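TetR family transcriptional regulator (Streptomyces coelicolor, PDB 7KY1) probably binds cis-regulatory DNA as a dimeric transcription factor of the TetR family, with a helix-turn-helix domain and an all-helical C-terminal domain. Local coordinates at residues Lys29-Ile34 and Tyr67-Ser72. Numbering follows the deposited sequence.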
# COMPACT_ATOMS: atom_id res chain seq x y z
N LYS A 29 -23.97 -21.27 11.43
CA LYS A 29 -23.12 -22.36 10.97
C LYS A 29 -22.98 -22.31 9.45
O LYS A 29 -21.86 -22.37 8.92
CB LYS A 29 -23.70 -23.71 11.41
CG LYS A 29 -22.96 -24.94 10.91
CD LYS A 29 -23.54 -26.20 11.57
CE LYS A 29 -23.06 -27.48 10.91
NZ LYS A 29 -23.68 -27.72 9.57
N THR A 30 -24.10 -22.17 8.74
CA THR A 30 -24.04 -22.18 7.28
C THR A 30 -23.29 -20.95 6.75
O THR A 30 -22.46 -21.07 5.84
CB THR A 30 -25.44 -22.24 6.69
OG1 THR A 30 -26.16 -23.35 7.25
CG2 THR A 30 -25.39 -22.37 5.15
N ARG A 31 -23.55 -19.77 7.32
CA ARG A 31 -22.85 -18.57 6.87
C ARG A 31 -21.35 -18.69 7.07
O ARG A 31 -20.56 -18.33 6.19
CB ARG A 31 -23.37 -17.34 7.61
CG ARG A 31 -24.81 -16.95 7.30
CD ARG A 31 -25.32 -15.93 8.34
NE ARG A 31 -24.55 -14.69 8.29
CZ ARG A 31 -24.61 -13.74 9.21
NH1 ARG A 31 -25.40 -13.87 10.26
NH2 ARG A 31 -23.86 -12.64 9.08
N ALA A 32 -20.94 -19.18 8.24
CA ALA A 32 -19.52 -19.37 8.50
C ALA A 32 -18.88 -20.34 7.51
O ALA A 32 -17.76 -20.11 7.05
CB ALA A 32 -19.30 -19.84 9.93
N GLN A 33 -19.56 -21.45 7.20
CA GLN A 33 -19.03 -22.40 6.22
C GLN A 33 -18.78 -21.72 4.88
O GLN A 33 -17.72 -21.88 4.26
CB GLN A 33 -20.00 -23.56 6.01
CG GLN A 33 -20.03 -24.59 7.10
CD GLN A 33 -20.83 -25.79 6.64
OE1 GLN A 33 -21.97 -25.97 7.03
NE2 GLN A 33 -20.24 -26.58 5.75
N ILE A 34 -19.79 -20.99 4.40
CA ILE A 34 -19.68 -20.31 3.11
C ILE A 34 -18.59 -19.26 3.16
O ILE A 34 -17.80 -19.13 2.21
CB ILE A 34 -21.04 -19.71 2.72
CG1 ILE A 34 -22.06 -20.83 2.49
CG2 ILE A 34 -20.90 -18.82 1.49
CD1 ILE A 34 -23.51 -20.33 2.44
N TYR A 67 -26.75 -18.93 -2.77
CA TYR A 67 -27.46 -17.70 -3.14
C TYR A 67 -28.53 -17.32 -2.11
O TYR A 67 -28.85 -16.14 -1.97
CB TYR A 67 -28.10 -17.85 -4.51
CG TYR A 67 -27.13 -17.73 -5.66
CD1 TYR A 67 -26.47 -16.53 -5.94
CD2 TYR A 67 -26.91 -18.81 -6.52
CE1 TYR A 67 -25.59 -16.42 -7.03
CE2 TYR A 67 -26.04 -18.71 -7.60
CZ TYR A 67 -25.39 -17.51 -7.84
OH TYR A 67 -24.53 -17.42 -8.92
N PHE A 68 -29.10 -18.30 -1.41
CA PHE A 68 -30.06 -17.99 -0.35
C PHE A 68 -29.42 -17.11 0.70
O PHE A 68 -30.07 -16.22 1.28
CB PHE A 68 -30.58 -19.29 0.27
CG PHE A 68 -31.70 -19.10 1.26
CD1 PHE A 68 -31.43 -18.84 2.59
CD2 PHE A 68 -33.02 -19.22 0.85
CE1 PHE A 68 -32.47 -18.68 3.51
CE2 PHE A 68 -34.05 -19.06 1.76
CZ PHE A 68 -33.77 -18.79 3.09
N HIS A 69 -28.13 -17.33 0.97
CA HIS A 69 -27.42 -16.60 2.01
C HIS A 69 -26.71 -15.36 1.47
O HIS A 69 -26.59 -14.37 2.21
CB HIS A 69 -26.42 -17.52 2.71
CG HIS A 69 -27.09 -18.63 3.47
ND1 HIS A 69 -27.53 -19.79 2.86
CD2 HIS A 69 -27.46 -18.72 4.77
CE1 HIS A 69 -28.12 -20.55 3.76
NE2 HIS A 69 -28.09 -19.93 4.93
N PHE A 70 -26.28 -15.40 0.21
CA PHE A 70 -25.58 -14.29 -0.43
C PHE A 70 -26.12 -14.20 -1.85
O PHE A 70 -25.67 -14.94 -2.74
CB PHE A 70 -24.07 -14.51 -0.43
CG PHE A 70 -23.51 -14.71 0.93
CD1 PHE A 70 -23.17 -13.63 1.73
CD2 PHE A 70 -23.37 -15.99 1.46
CE1 PHE A 70 -22.68 -13.82 3.01
CE2 PHE A 70 -22.88 -16.19 2.74
CZ PHE A 70 -22.53 -15.10 3.51
N PRO A 71 -27.10 -13.34 -2.09
CA PRO A 71 -27.80 -13.38 -3.38
C PRO A 71 -26.93 -13.02 -4.55
O PRO A 71 -27.30 -13.34 -5.68
CB PRO A 71 -28.93 -12.36 -3.19
CG PRO A 71 -29.09 -12.22 -1.71
CD PRO A 71 -27.73 -12.41 -1.14
N SER A 72 -25.78 -12.37 -4.32
CA SER A 72 -24.88 -11.99 -5.40
C SER A 72 -23.44 -12.25 -5.00
O SER A 72 -23.09 -12.31 -3.81
CB SER A 72 -25.04 -10.51 -5.79
OG SER A 72 -24.62 -9.66 -4.73
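Thr30 lays its methyl group over one face of the His69 imidazole, a CH-pi contact with CG2 3.8 Å from the ring centroid and 25° off the ring normal. The methyl sits toward the rim, about equally near CE1 and NE2 of His69. With CG2 anti to the backbone N and OG1 beside it (chi1 -53°), the methyl of Thr30, not the hydroxyl, meets the ring. Phe68 CD1 lies over the opposite face, 3.9 Å above the His69 ring plane and likewise toward the rim, so the imidazole has a carbon on either face. The polar side of the ring is tied locally: His69 ND1 is hydrogen-bonded to Ala65 O, four residues earlier in the chain, which helps fix its rotation.

This is how the first helix of a TetR-type DNA-binding domain, 28-49, meets helix 63-69 and the turn that follows, the second helix of the predicted helix-turn-helix being by family precedent the one that reads DNA. The remaining contacts are van der Waals packing. Ile34 reaches CD1 to within 4.1 Å of His69 CB, while its other branch, CG2, makes an apolar contact 3.5 Å from Phe70 CE2, the two side chains running past each other in opposite directions. Leu76 of helix 73-86 touches both Ile34 and Phe70, extending this small core. An alanine in place of His69 would probably leave the Thr30 methyl without its aromatic partner and Ala65 O without its side-chain bond. On the more exposed side, the aliphatic part of Arg31 brushes the imidazole, CG standing 4.1 Å from His69 CD2.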